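PDB 3UN6: ABC transporter substrate-binding protein from Staphylococcus aureus subsp. aureus NCTC 8325, which is of unknown function but carries a bound zinc ion and probably captures a ligand and delivers it to an ABC-type import system. Local coordinates for residues A[94-98]-A[291-295]; A[120-126]-A[204-209]; A[131-135]-A[161-167]; A[248-254]-A[276-282]. All blocks are in the same frame, centred on the assembly; numbering follows the deposited sequence.

Contact 1: A[94-98]-A[291-295]; sequences IELAM and YQEIT
Met98 and Ile294 bury the most surface in this helix-helix contact, 66 and 71 Å². Met98 is a selenomethionine: its SE lies 3.7 Å from Ile294 CG2 and 4.0 Å from Tyr291 CE2. The bend at chi3 (62°) lets SE meet Ile294 and the Tyr291 ring while CE meets Thr295 CG2 and Tyr291 OH. SE stands 5.0 Å from the centroid of that ring and 55° off its normal, an oblique Met-aromatic contact. Ile94 meets the same ring at its edge, near the ring plane, with CD1 4.0 Å from CD2 of Tyr291; its extended chain reaches straight toward the ring. No hydrogen bond spans the two helices. The Glu95 side is slighter: the residue buries 25 Å² and touches only Ile294, its carboxylate crossing that side chain with OE2 3.6 Å from CG2. That oxygen is satisfied elsewhere, by Thr148, just as Tyr291 OH bonds to the backbone O of Pro307. Solvent lies farther along, at Gln292, which is exposed and turned from helix 94-102. Phe312 of helix 309-312 covers Ile94 and Met98 as well. With the side chain of Glu95 about 7 Å from the zinc ion, the contact backs the metal site; its short axes, 11.5 Å apart at a crossing angle of -73°, make a steep, side-chain-mediated crossing of buried helices in a periplasmic-binding-protein-type fold.

Contact 2: A[120-126]-A[204-209]; sequences IMGQKGM and KGKTLK
Ile120 O receives two backbone amides, from Leu208 (N to O 2.9 Å) and, weakly, from Lys209, so that Leu208 and Lys209 both face Ile120 in a classic beta bulge. Ile120 N in turn donates to Lys209 O at 3.0 Å, making these two a hydrogen-bonded pair. Beyond the bulge the antiparallel strands set Met121 against Thr207 as a non-hydrogen-bonded pair and Gly122 against Lys206 as a hydrogen-bonded one, with Gly122 N to Lys206 O and Lys206 N to Gly122 O 2.8 Å each and nearly straight.

Lys206 can be followed outward along its extended chain. With CG opposite the backbone N (chi1 174°), it leaves the strand over the turn of residues 123-126. CB rests near the carbonyl oxygens of Gly122 and Gln123, CD comes 3.3 Å from Met126 O, CE stays close to that oxygen, and NZ makes a weak hydrogen bond to it. The lysine thereby lies across the type II turn from Gln123 to Met126. Leu208 packs alongside, CD1 lying 3.6 Å from Gly122 CA and CD2 reaching Met126 O. On the Thr207 side the selenomethionine Met121 folds back at chi2 and chi3, bringing SE 3.5 Å from Thr207 OG1, a hydroxyl that bonds to Glu200. Strand 188-192 flanks strand 112-122 through Tyr189.

At the exposed end Lys124 and Lys204 cross through their methylenes, CB to CB 3.7 Å, while the NZ atoms stand 4.4 Å apart. Two ammonium groups so close would probably repel, so methylene contact, with the strand pairing next to it, would offset the charge here.

Contact 3: A[131-135]-A[161-167]; sequences FNNNG and KIKPGHF
Asn133 grips the segment 161-167 with both arms of its amide. OD1 accepts the backbone N of Lys163 at 2.8 Å in a nearly straight bond, with the donor tilted 24° from the amide's carbonyl plane; ND2 reaches Lys161 O in a weak bond. Chi1 of -64° swings the amide beside its own backbone N and across to the other loop, where OD1 also rests against CG of Lys163. Ile162 slides past Asn133 in the opposite direction, and its CD1 presses on the backbone of Asn132, 3.3 Å from CA. Farther along, His166 donates through NE2 to Gly135 O at 2.8 Å; the oxygen lies in the imidazole plane, although the donor stands above the carbonyl plane of Gly135. Phe131 CD1 meets Phe167 CE1 at 4.0 Å, the two rings oblique with planes at 56°.

Turns and caps set these groups in place. Asn132 OD1 accepts from Asn134 N, an Asx turn that shapes the loop leading to Gly135. Lys161 ends the preceding helix in a Schellman motif, and the type II turn from Lys163 to His166, closed by a backbone bond, presents the imidazole. Tyr138 bridges the contact, its OH bonded to Asn132 N and its ring meeting Phe131 edge-to-face. The contact thus joins the loop entering strand 138-142 to the connection between helix 148-159 and strand 167-171, which runs parallel beside 138-142.

Contact 4: A[248-254]-A[276-282]; sequences GFKMNDR and AAWTSYG
A Met-aromatic contact joins the turn after helix 234-250 to strand 279-280 and its exit. CE of Met251, a selenomethionine, sits over one face of the Tyr281 ring, 4.0 Å from its centroid and displaced toward the rim, a CH-pi contact; SE is farther above the same face. Bends at chi2 (-74°) and chi3 (-75°) curl the methyl back over the ring, while CB packs on Tyr281 CD2. The phenol OH bonds to Thr45 O, and helix 48-58 touches both side chains through Ala48.

Beside this pair Gly282 N donates to Gly248 O at 2.8 Å, with the donor well above the carbonyl plane. The carbonyl O of Gly282 lies over the centre of the Phe249 ring, 3.8 Å above the plane. At the other end Arg254, bent at chi2, lays its guanidinium edge against Ala276 O: NE bonds at 3.3 Å with the oxygen in the guanidinium plane, and NH1 adds a weak bond. Thr279 N reaches that oxygen from the opposite face of its plane. NH1 also comes 2.7 Å from Thr279 O.

Backbone carbonyls at the C-terminal end of helix 269-277 and just past it therefore gather at one side of the Arg254 guanidinium. Their partial negative charge would be expected to stabilise the cation and tie the start of helix 254-264 to that helix end, with no carboxylate from either segment taking part.

From the N terminus, residues 94-98 open the widest loop, which closes only when contact 1 reaches helix 288-300; the other three contacts all nest inside it. Contact 2 starts next, at 120-126, and closes at 204-209, enclosing contact 3, which links the loop before strand 138-142 to the one before 167-171. These two touch: Met126 SE lies 3.8 Å from Phe131 CZ. Contact 4 follows in series, a short loop from 248-254 to 276-282; it and contact 2 reach the same sheet without touching, strands 112-122 and 279-280 being neighbours there. Contact 1 touches none of the others, its centre lying 22 Å from that of contact 4.

Contact 1: A[94-98]-A[291-295]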
# COMPACT_ATOMS: atom_id res chain seq x y z
N ILE A 94 -4.61 2.46 3.48
CA ILE A 94 -4.99 3.48 4.47
C ILE A 94 -6.51 3.64 4.57
O ILE A 94 -7.03 3.86 5.66
CB ILE A 94 -4.23 4.84 4.24
CG1 ILE A 94 -4.44 5.78 5.44
CG2 ILE A 94 -4.63 5.51 2.91
CD1 ILE A 94 -3.77 7.17 5.29
N GLU A 95 -7.23 3.50 3.44
CA GLU A 95 -8.68 3.69 3.44
C GLU A 95 -9.35 2.55 4.15
O GLU A 95 -10.32 2.75 4.85
CB GLU A 95 -9.27 3.84 2.02
CG GLU A 95 -8.81 5.11 1.22
CD GLU A 95 -7.44 4.99 0.53
OE1 GLU A 95 -6.77 3.93 0.66
OE2 GLU A 95 -7.04 5.95 -0.17
N LEU A 96 -8.82 1.34 3.95
CA LEU A 96 -9.33 0.10 4.56
C LEU A 96 -9.18 0.16 6.07
O LEU A 96 -10.11 -0.19 6.82
CB LEU A 96 -8.55 -1.10 3.99
CG LEU A 96 -8.99 -2.51 4.41
CD1 LEU A 96 -10.50 -2.73 4.20
CD2 LEU A 96 -8.14 -3.56 3.65
N ALA A 97 -8.01 0.61 6.51
CA ALA A 97 -7.72 0.83 7.93
C ALA A 97 -8.63 1.96 8.52
O ALA A 97 -9.12 1.85 9.63
CB ALA A 97 -6.23 1.16 8.11
N MSE A 98 -8.85 3.02 7.76
CA MSE A 98 -9.74 4.12 8.19
C MSE A 98 -11.19 3.64 8.38
O MSE A 98 -11.86 4.02 9.32
CB MSE A 98 -9.72 5.26 7.16
CG MSE A 98 -8.45 6.09 7.15
SE MSE A 98 -8.17 7.13 5.51
CE MSE A 98 -9.75 8.26 5.65
N TYR A 291 -2.78 13.29 4.80
CA TYR A 291 -3.93 12.58 5.36
C TYR A 291 -5.24 13.29 4.96
O TYR A 291 -6.25 12.66 4.60
CB TYR A 291 -3.82 12.46 6.89
CG TYR A 291 -4.97 11.70 7.48
CD1 TYR A 291 -6.03 12.36 8.09
CD2 TYR A 291 -5.01 10.31 7.39
CE1 TYR A 291 -7.12 11.62 8.62
CE2 TYR A 291 -6.07 9.61 7.89
CZ TYR A 291 -7.13 10.26 8.51
OH TYR A 291 -8.17 9.51 9.01
N GLN A 292 -5.21 14.61 5.00
CA GLN A 292 -6.38 15.39 4.67
C GLN A 292 -6.79 15.17 3.21
O GLN A 292 -7.98 15.19 2.88
CB GLN A 292 -6.13 16.87 4.96
CG GLN A 292 -7.41 17.69 4.90
CD GLN A 292 -8.34 17.49 6.11
OE1 GLN A 292 -9.29 16.72 6.05
NE2 GLN A 292 -8.05 18.19 7.19
N GLU A 293 -5.81 14.97 2.32
CA GLU A 293 -6.12 14.70 0.91
C GLU A 293 -6.93 13.42 0.77
O GLU A 293 -7.88 13.36 -0.02
CB GLU A 293 -4.84 14.56 0.08
CG GLU A 293 -5.08 14.36 -1.42
CD GLU A 293 -3.78 14.35 -2.24
OE1 GLU A 293 -2.86 13.55 -1.93
OE2 GLU A 293 -3.69 15.16 -3.19
N ILE A 294 -6.54 12.38 1.51
CA ILE A 294 -7.28 11.09 1.47
C ILE A 294 -8.67 11.24 2.07
O ILE A 294 -9.65 10.73 1.50
CB ILE A 294 -6.52 9.94 2.17
CG1 ILE A 294 -5.18 9.68 1.44
CG2 ILE A 294 -7.40 8.61 2.21
CD1 ILE A 294 -5.33 9.41 -0.07
N THR A 295 -8.79 11.95 3.18
CA THR A 295 -10.11 12.15 3.80
C THR A 295 -11.06 12.87 2.85
O THR A 295 -12.23 12.51 2.73
CB THR A 295 -10.06 12.88 5.18
OG1 THR A 295 -9.52 14.20 5.05
CG2 THR A 295 -9.21 12.09 6.20

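Contact 2: A[120-126]-A[204-209]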
# COMPACT_ATOMS: atom_id res chain seq x y z
N ILE A 120 -1.57 2.08 -13.10
CA ILE A 120 -2.83 1.82 -13.78
C ILE A 120 -2.42 1.11 -15.04
O ILE A 120 -1.70 1.67 -15.85
CB ILE A 120 -3.60 3.11 -14.08
CG1 ILE A 120 -4.01 3.78 -12.75
CG2 ILE A 120 -4.84 2.81 -14.94
CD1 ILE A 120 -4.26 5.27 -12.86
N MSE A 121 -2.85 -0.15 -15.17
CA MSE A 121 -2.53 -0.99 -16.32
C MSE A 121 -3.73 -1.13 -17.23
O MSE A 121 -4.86 -1.06 -16.79
CB MSE A 121 -2.17 -2.41 -15.84
CG MSE A 121 -1.07 -2.44 -14.82
SE MSE A 121 0.61 -1.86 -15.59
CE MSE A 121 0.85 -3.36 -16.83
N GLY A 122 -3.47 -1.30 -18.52
CA GLY A 122 -4.50 -1.52 -19.51
C GLY A 122 -4.09 -2.71 -20.35
O GLY A 122 -2.96 -3.20 -20.23
N GLN A 123 -5.00 -3.18 -21.20
CA GLN A 123 -4.70 -4.30 -22.08
C GLN A 123 -3.62 -3.90 -23.05
O GLN A 123 -3.42 -2.70 -23.31
CB GLN A 123 -5.95 -4.70 -22.88
CG GLN A 123 -7.04 -5.30 -22.04
CD GLN A 123 -8.32 -5.53 -22.82
OE1 GLN A 123 -8.38 -5.26 -24.02
NE2 GLN A 123 -9.36 -6.03 -22.14
N LYS A 124 -2.95 -4.90 -23.59
CA LYS A 124 -1.90 -4.74 -24.57
C LYS A 124 -2.33 -3.82 -25.72
O LYS A 124 -3.42 -3.98 -26.27
CB LYS A 124 -1.58 -6.12 -25.13
CG LYS A 124 -0.60 -6.18 -26.26
CD LYS A 124 -0.53 -7.61 -26.78
CE LYS A 124 0.51 -7.78 -27.86
NZ LYS A 124 0.61 -9.22 -28.26
N GLY A 125 -1.48 -2.85 -26.06
CA GLY A 125 -1.73 -1.91 -27.18
C GLY A 125 -2.82 -0.85 -27.01
O GLY A 125 -3.15 -0.13 -27.97
N MSE A 126 -3.38 -0.74 -25.82
CA MSE A 126 -4.43 0.24 -25.55
C MSE A 126 -3.78 1.61 -25.36
O MSE A 126 -2.67 1.71 -24.87
CB MSE A 126 -5.20 -0.20 -24.31
CG MSE A 126 -6.42 0.59 -23.96
SE MSE A 126 -7.29 -0.33 -22.45
CE MSE A 126 -8.03 -1.84 -23.45
N LYS A 204 0.20 -10.22 -21.48
CA LYS A 204 -0.11 -8.95 -22.07
C LYS A 204 -0.80 -7.91 -21.17
O LYS A 204 -1.99 -8.04 -20.80
CB LYS A 204 -0.95 -9.29 -23.31
CG LYS A 204 -0.23 -10.34 -24.20
CD LYS A 204 -1.11 -11.07 -25.22
CE LYS A 204 -0.28 -12.16 -25.93
NZ LYS A 204 -1.07 -13.00 -26.87
N GLY A 205 -0.02 -6.88 -20.82
CA GLY A 205 -0.47 -5.74 -20.03
C GLY A 205 0.38 -4.54 -20.42
O GLY A 205 1.56 -4.69 -20.72
N LYS A 206 -0.22 -3.36 -20.44
CA LYS A 206 0.49 -2.13 -20.78
C LYS A 206 0.33 -1.11 -19.67
O LYS A 206 -0.78 -0.95 -19.14
CB LYS A 206 -0.06 -1.55 -22.10
CG LYS A 206 0.53 -0.18 -22.50
CD LYS A 206 0.08 0.24 -23.89
CE LYS A 206 0.69 1.59 -24.31
NZ LYS A 206 0.43 1.90 -25.76
N THR A 207 1.42 -0.44 -19.31
CA THR A 207 1.38 0.59 -18.27
C THR A 207 0.81 1.86 -18.86
O THR A 207 1.42 2.48 -19.74
CB THR A 207 2.76 0.89 -17.69
OG1 THR A 207 3.32 -0.31 -17.17
CG2 THR A 207 2.65 1.94 -16.55
N LEU A 208 -0.38 2.25 -18.41
CA LEU A 208 -1.02 3.45 -18.93
C LEU A 208 -0.63 4.69 -18.15
O LEU A 208 -0.45 5.75 -18.74
CB LEU A 208 -2.53 3.31 -18.91
CG LEU A 208 -3.09 2.22 -19.82
CD1 LEU A 208 -4.57 2.10 -19.60
CD2 LEU A 208 -2.77 2.57 -21.26
N LYS A 209 -0.45 4.56 -16.84
CA LYS A 209 -0.17 5.72 -16.01
C LYS A 209 0.44 5.32 -14.67
O LYS A 209 0.15 4.24 -14.15
CB LYS A 209 -1.53 6.41 -15.76
CG LYS A 209 -1.54 7.89 -15.76
CD LYS A 209 -1.34 8.41 -17.15
CE LYS A 209 -1.44 9.92 -17.20
NZ LYS A 209 -1.06 10.43 -18.56

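Contact 3: A[131-135]-A[161-167]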
# COMPACT_ATOMS: atom_id res chain seq x y z
N PHE A 131 -10.27 5.45 -24.46
CA PHE A 131 -11.41 5.65 -23.57
C PHE A 131 -12.37 6.76 -24.02
O PHE A 131 -11.95 7.88 -24.30
CB PHE A 131 -10.92 5.91 -22.14
CG PHE A 131 -10.12 4.77 -21.56
CD1 PHE A 131 -10.76 3.70 -20.95
CD2 PHE A 131 -8.74 4.77 -21.63
CE1 PHE A 131 -10.03 2.64 -20.42
CE2 PHE A 131 -8.00 3.72 -21.08
CZ PHE A 131 -8.64 2.66 -20.48
N ASN A 132 -13.65 6.42 -24.08
CA ASN A 132 -14.69 7.37 -24.50
C ASN A 132 -16.03 7.04 -23.86
O ASN A 132 -16.17 6.01 -23.18
CB ASN A 132 -14.80 7.34 -26.02
CG ASN A 132 -15.18 5.97 -26.56
OD1 ASN A 132 -16.26 5.45 -26.26
ND2 ASN A 132 -14.30 5.38 -27.37
N ASN A 133 -17.02 7.90 -24.07
CA ASN A 133 -18.37 7.72 -23.52
C ASN A 133 -19.33 7.08 -24.50
O ASN A 133 -20.51 6.88 -24.19
CB ASN A 133 -18.95 9.09 -23.16
CG ASN A 133 -18.18 9.76 -22.08
OD1 ASN A 133 -17.96 9.18 -21.02
ND2 ASN A 133 -17.77 10.99 -22.33
N ASN A 134 -18.81 6.74 -25.67
CA ASN A 134 -19.59 6.26 -26.81
C ASN A 134 -20.09 4.82 -26.72
O ASN A 134 -21.20 4.53 -27.17
CB ASN A 134 -18.76 6.41 -28.09
CG ASN A 134 -18.06 7.79 -28.18
OD1 ASN A 134 -18.42 8.73 -27.47
ND2 ASN A 134 -17.05 7.89 -29.05
N GLY A 135 -19.28 3.92 -26.19
CA GLY A 135 -19.66 2.51 -26.12
C GLY A 135 -19.91 1.97 -24.73
O GLY A 135 -20.39 2.67 -23.84
N LYS A 161 -12.32 13.05 -18.82
CA LYS A 161 -13.68 13.55 -19.08
C LYS A 161 -14.68 12.43 -19.44
O LYS A 161 -15.56 12.62 -20.25
CB LYS A 161 -13.66 14.64 -20.16
CG LYS A 161 -12.80 15.84 -19.82
CD LYS A 161 -12.95 16.95 -20.86
CE LYS A 161 -12.14 18.19 -20.48
NZ LYS A 161 -12.30 19.34 -21.48
N ILE A 162 -14.53 11.27 -18.80
CA ILE A 162 -15.42 10.12 -19.00
C ILE A 162 -16.55 10.21 -17.94
O ILE A 162 -16.32 10.63 -16.81
CB ILE A 162 -14.61 8.80 -18.92
CG1 ILE A 162 -13.64 8.71 -20.11
CG2 ILE A 162 -15.51 7.56 -18.86
CD1 ILE A 162 -14.28 8.58 -21.43
N LYS A 163 -17.78 9.89 -18.33
CA LYS A 163 -18.93 10.01 -17.43
C LYS A 163 -18.86 9.05 -16.24
O LYS A 163 -18.36 7.92 -16.36
CB LYS A 163 -20.26 9.84 -18.18
CG LYS A 163 -20.51 8.44 -18.73
CD LYS A 163 -21.68 8.43 -19.73
CE LYS A 163 -21.95 7.03 -20.23
NZ LYS A 163 -23.01 7.03 -21.29
N PRO A 164 -19.37 9.51 -15.08
CA PRO A 164 -19.43 8.72 -13.87
C PRO A 164 -20.18 7.43 -14.16
O PRO A 164 -21.18 7.44 -14.88
CB PRO A 164 -20.22 9.58 -12.89
CG PRO A 164 -20.29 10.91 -13.48
CD PRO A 164 -20.02 10.82 -14.92
N GLY A 165 -19.69 6.33 -13.61
CA GLY A 165 -20.31 5.03 -13.84
C GLY A 165 -19.86 4.37 -15.12
O GLY A 165 -20.26 3.25 -15.40
N HIS A 166 -19.02 5.03 -15.93
CA HIS A 166 -18.58 4.38 -17.18
C HIS A 166 -17.33 3.52 -16.93
O HIS A 166 -16.87 2.80 -17.81
CB HIS A 166 -18.42 5.37 -18.33
CG HIS A 166 -18.68 4.78 -19.69
ND1 HIS A 166 -17.71 4.68 -20.67
CD2 HIS A 166 -19.80 4.22 -20.21
CE1 HIS A 166 -18.22 4.11 -21.74
NE2 HIS A 166 -19.49 3.81 -21.49
N PHE A 167 -16.78 3.63 -15.73
CA PHE A 167 -15.72 2.75 -15.23
C PHE A 167 -16.44 1.92 -14.14
O PHE A 167 -17.09 2.49 -13.27
CB PHE A 167 -14.60 3.53 -14.58
CG PHE A 167 -13.58 4.10 -15.53
CD1 PHE A 167 -13.85 4.29 -16.87
CD2 PHE A 167 -12.37 4.58 -15.02
CE1 PHE A 167 -12.90 4.85 -17.71
CE2 PHE A 167 -11.43 5.16 -15.85
CZ PHE A 167 -11.70 5.29 -17.20

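Contact 4: A[248-254]-A[276-282]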
# COMPACT_ATOMS: atom_id res chain seq x y z
N GLY A 248 13.65 3.08 6.60
CA GLY A 248 13.03 3.92 5.59
C GLY A 248 14.03 4.75 4.82
O GLY A 248 13.89 4.93 3.61
N PHE A 249 15.04 5.23 5.51
CA PHE A 249 16.10 6.02 4.87
C PHE A 249 17.11 5.12 4.15
O PHE A 249 17.59 5.48 3.09
CB PHE A 249 16.77 6.95 5.87
CG PHE A 249 15.85 8.05 6.35
CD1 PHE A 249 15.63 9.17 5.57
CD2 PHE A 249 15.19 7.94 7.57
CE1 PHE A 249 14.77 10.18 6.00
CE2 PHE A 249 14.33 8.95 8.01
CZ PHE A 249 14.12 10.08 7.22
N LYS A 250 17.42 3.96 4.71
CA LYS A 250 18.28 2.98 4.01
C LYS A 250 17.70 2.61 2.63
O LYS A 250 18.43 2.39 1.66
CB LYS A 250 18.41 1.68 4.82
CG LYS A 250 19.58 1.56 5.73
CD LYS A 250 20.88 1.43 4.93
CE LYS A 250 22.03 0.96 5.79
NZ LYS A 250 22.15 1.77 7.03
N MSE A 251 16.37 2.56 2.57
CA MSE A 251 15.62 2.16 1.37
C MSE A 251 15.60 3.18 0.25
O MSE A 251 15.07 2.90 -0.83
CB MSE A 251 14.21 1.77 1.75
CG MSE A 251 14.12 0.48 2.56
SE MSE A 251 14.41 -1.17 1.48
CE MSE A 251 12.71 -1.25 0.55
N ASN A 252 16.14 4.37 0.50
CA ASN A 252 16.28 5.38 -0.55
C ASN A 252 17.29 4.89 -1.57
O ASN A 252 17.16 5.14 -2.77
CB ASN A 252 16.75 6.72 0.01
CG ASN A 252 15.63 7.51 0.64
OD1 ASN A 252 14.48 7.43 0.20
ND2 ASN A 252 15.97 8.34 1.62
N ASP A 253 18.35 4.25 -1.08
CA ASP A 253 19.33 3.68 -1.96
C ASP A 253 18.63 2.58 -2.77
O ASP A 253 18.21 1.57 -2.20
CB ASP A 253 20.48 3.10 -1.16
CG ASP A 253 21.45 2.32 -2.02
OD1 ASP A 253 21.19 2.23 -3.24
OD2 ASP A 253 22.44 1.78 -1.50
N ARG A 254 18.51 2.78 -4.08
CA ARG A 254 17.84 1.79 -4.95
C ARG A 254 18.42 0.39 -5.03
O ARG A 254 17.67 -0.57 -5.23
CB ARG A 254 17.67 2.28 -6.39
CG ARG A 254 16.24 2.64 -6.74
CD ARG A 254 15.81 3.98 -6.25
NE ARG A 254 14.38 4.15 -6.53
CZ ARG A 254 13.75 5.31 -6.63
NH1 ARG A 254 12.45 5.34 -6.87
NH2 ARG A 254 14.42 6.45 -6.50
N ALA A 276 10.83 -1.15 -7.95
CA ALA A 276 11.58 -0.32 -7.04
C ALA A 276 11.88 1.05 -7.63
O ALA A 276 11.91 2.05 -6.90
CB ALA A 276 12.87 -1.03 -6.63
N ALA A 277 12.10 1.11 -8.95
CA ALA A 277 12.38 2.37 -9.61
C ALA A 277 11.26 3.38 -9.37
O ALA A 277 11.55 4.56 -9.22
CB ALA A 277 12.62 2.18 -11.09
N TRP A 278 10.01 2.93 -9.31
CA TRP A 278 8.87 3.86 -9.15
C TRP A 278 8.30 3.99 -7.74
O TRP A 278 7.27 4.66 -7.54
CB TRP A 278 7.76 3.50 -10.16
CG TRP A 278 8.19 3.72 -11.58
CD1 TRP A 278 8.88 2.84 -12.39
CD2 TRP A 278 8.04 4.92 -12.34
NE1 TRP A 278 9.13 3.42 -13.60
CE2 TRP A 278 8.62 4.69 -13.60
CE3 TRP A 278 7.43 6.16 -12.09
CZ2 TRP A 278 8.62 5.64 -14.61
CZ3 TRP A 278 7.43 7.11 -13.09
CH2 TRP A 278 8.02 6.85 -14.33
N THR A 279 8.96 3.38 -6.76
CA THR A 279 8.55 3.47 -5.37
C THR A 279 9.64 4.26 -4.65
O THR A 279 10.79 4.21 -5.05
CB THR A 279 8.37 2.07 -4.75
OG1 THR A 279 7.56 1.26 -5.61
CG2 THR A 279 7.68 2.17 -3.37
N SER A 280 9.29 5.03 -3.63
CA SER A 280 10.30 5.72 -2.83
C SER A 280 9.94 5.52 -1.37
O SER A 280 8.83 5.09 -1.04
CB SER A 280 10.46 7.20 -3.21
OG SER A 280 9.41 7.98 -2.67
N TYR A 281 10.90 5.77 -0.49
CA TYR A 281 10.69 5.62 0.94
C TYR A 281 11.16 6.90 1.67
O TYR A 281 10.55 7.94 1.50
CB TYR A 281 11.36 4.33 1.43
CG TYR A 281 10.86 3.11 0.71
CD1 TYR A 281 9.78 2.38 1.20
CD2 TYR A 281 11.41 2.71 -0.50
CE1 TYR A 281 9.30 1.27 0.53
CE2 TYR A 281 10.94 1.61 -1.19
CZ TYR A 281 9.88 0.89 -0.67
OH TYR A 281 9.36 -0.21 -1.34
N GLY A 282 12.22 6.83 2.47
CA GLY A 282 12.72 8.03 3.16
C GLY A 282 11.88 8.47 4.36
O GLY A 282 11.67 7.71 5.31